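Local structure of Blr3880 protein (Bradyrhizobium japonicum, 2OOD) at residues I71-I76 / S380-G385. The protein probably catalyses the zinc-dependent hydrolytic deamination of guanine to xanthine and ammonia, a step in purine breakdown. Numbering follows the deposited sequence.
Sequences IVPGFI and SVTLGG
Ile76 N donates to Val381 O over 2.7 Å in a nearly straight bond, 170° at the hydrogen, and this is the direct polar link between 71-76 and 380-385. The amide comes in 27° off the plane of the carbonyl, and the same oxygen also takes a CA-H...O contact from Phe75, with CA and O 3.3 Å apart. Beside this bond a water donates to both Ile76 O, at 3.1 Å, and Ser380 O, tying the end of helix 374-380 to the strand.

The Val381 carbonyl sits in the short break between helix 374-380 and helix 383-388, where Thr382 occupies the N-cap position; its OG1 hydrogen-bonds back to Phe378 O and makes no capping bond to the new helix. Facing that break is strand 70-81, interrupted at Gly74, which leads from the pairing with strands 11-15 and 406-409 into the amidohydrolase TIM barrel and, a little beyond Ile76, reaches the zinc ligands His79 and His81.

The apolar contacts gather around Phe75 and Thr382. Val381 and Phe75 run side by side in the same direction, CG2 of the valine lying 3.8 Å from ring atom CD1; Met335 of helix 335-352 touches both. Thr382 CG2 meets the edge of that ring near its plane, 4.1 Å from CD1. With OG1 at chi1 66°, between the backbone N and the carbonyl carbon, the CG2 methyl is left anti to the carbonyl carbon, and it also packs against Pro73, 3.8 Å from its O and 4.1 Å from its CB.

Ile76 instead packs against backbone: its CG1 lies against the carbonyl oxygens of Val381 and Thr382, 3.7 Å from the latter, while Leu389 touches the same isoleucine from outside the two segments.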
loop_
_atom_site.group_PDB
_atom_site.type_symbol
_atom_site.label_atom_id
_atom_site.label_comp_id
_atom_site.label_asym_id
_atom_site.label_seq_id
_atom_site.Cartn_x
_atom_site.Cartn_y
_atom_site.Cartn_z
ATOM N N ILE A 71 -19.395 7.845 11.438
ATOM C CA ILE A 71 -19.821 6.493 11.791
ATOM C C ILE A 71 -20.335 5.737 10.575
ATOM O O ILE A 71 -21.290 6.158 9.926
ATOM C CB ILE A 71 -20.932 6.519 12.874
ATOM C CG1 ILE A 71 -20.518 7.444 14.019
ATOM C CG2 ILE A 71 -21.166 5.121 13.418
ATOM C CD1 ILE A 71 -21.592 7.655 15.043
ATOM N N VAL A 72 -19.691 4.616 10.270
ATOM C CA VAL A 72 -20.077 3.800 9.129
ATOM C C VAL A 72 -20.311 2.365 9.584
ATOM O O VAL A 72 -19.918 1.991 10.685
ATOM C CB VAL A 72 -18.976 3.815 8.045
ATOM C CG1 VAL A 72 -18.741 5.239 7.558
ATOM C CG2 VAL A 72 -17.690 3.227 8.601
ATOM N N PRO A 73 -20.982 1.550 8.755
ATOM C CA PRO A 73 -21.238 0.155 9.123
ATOM C C PRO A 73 -19.933 -0.617 9.281
ATOM O O PRO A 73 -18.924 -0.259 8.680
ATOM C CB PRO A 73 -22.071 -0.356 7.954
ATOM C CG PRO A 73 -22.843 0.847 7.560
ATOM C CD PRO A 73 -21.783 1.927 7.579
ATOM N N GLY A 74 -19.949 -1.669 10.093
ATOM C CA GLY A 74 -18.747 -2.460 10.285
ATOM C C GLY A 74 -18.264 -3.067 8.978
ATOM O O GLY A 74 -19.062 -3.586 8.205
ATOM N N PHE A 75 -16.959 -3.017 8.732
ATOM C CA PHE A 75 -16.404 -3.545 7.494
ATOM C C PHE A 75 -16.504 -5.056 7.359
ATOM O O PHE A 75 -16.237 -5.786 8.305
ATOM C CB PHE A 75 -14.948 -3.113 7.349
ATOM C CG PHE A 75 -14.753 -1.625 7.425
ATOM C CD1 PHE A 75 -15.737 -0.754 6.957
ATOM C CD2 PHE A 75 -13.586 -1.086 7.955
ATOM C CE1 PHE A 75 -15.564 0.627 7.015
ATOM C CE2 PHE A 75 -13.405 0.303 8.017
ATOM C CZ PHE A 75 -14.400 1.154 7.545
ATOM N N ILE A 76 -16.895 -5.516 6.174
ATOM C CA ILE A 76 -17.023 -6.940 5.893
ATOM C C ILE A 76 -15.762 -7.355 5.140
ATOM O O ILE A 76 -15.385 -6.738 4.147
ATOM C CB ILE A 76 -18.232 -7.253 4.972
ATOM C CG1 ILE A 76 -19.466 -6.464 5.402
ATOM C CG2 ILE A 76 -18.546 -8.744 5.020
ATOM C CD1 ILE A 76 -20.123 -6.980 6.629
ATOM N N SER A 380 -18.459 -1.320 -1.164
ATOM C CA SER A 380 -17.866 -2.652 -1.304
ATOM C C SER A 380 -17.437 -3.315 -0.005
ATOM O O SER A 380 -17.477 -4.534 0.099
ATOM C CB SER A 380 -16.661 -2.606 -2.247
ATOM O OG SER A 380 -17.071 -2.462 -3.593
ATOM N N VAL A 381 -17.014 -2.529 0.980
ATOM C CA VAL A 381 -16.592 -3.105 2.252
ATOM C C VAL A 381 -17.739 -3.152 3.266
ATOM O O VAL A 381 -17.541 -3.530 4.420
ATOM C CB VAL A 381 -15.397 -2.332 2.856
ATOM C CG1 VAL A 381 -14.215 -2.390 1.909
ATOM C CG2 VAL A 381 -15.790 -0.896 3.129
ATOM N N THR A 382 -18.938 -2.766 2.828
ATOM C CA THR A 382 -20.112 -2.795 3.692
ATOM C C THR A 382 -21.307 -3.414 2.976
ATOM O O THR A 382 -21.325 -4.622 2.765
ATOM C CB THR A 382 -20.500 -1.392 4.212
ATOM O OG1 THR A 382 -20.920 -0.568 3.120
ATOM C CG2 THR A 382 -19.316 -0.744 4.932
ATOM N N LEU A 383 -22.292 -2.607 2.587
ATOM C CA LEU A 383 -23.487 -3.142 1.926
ATOM C C LEU A 383 -23.182 -4.097 0.768
ATOM O O LEU A 383 -23.802 -5.163 0.644
ATOM C CB LEU A 383 -24.387 -2.006 1.437
ATOM C CG LEU A 383 -25.739 -2.451 0.863
ATOM C CD1 LEU A 383 -26.498 -3.281 1.891
ATOM C CD2 LEU A 383 -26.549 -1.235 0.465
ATOM N N GLY A 384 -22.225 -3.711 -0.073
ATOM C CA GLY A 384 -21.848 -4.542 -1.202
ATOM C C GLY A 384 -21.270 -5.868 -0.756
ATOM O O GLY A 384 -21.577 -6.911 -1.319
ATOM N N GLY A 385 -20.425 -5.826 0.263
ATOM C CA GLY A 385 -19.830 -7.047 0.763
ATOM C C GLY A 385 -20.872 -7.928 1.413
ATOM O O GLY A 385 -20.765 -9.152 1.369
HETATM O O HOH W 1 -16.558 -6.995 1.336
#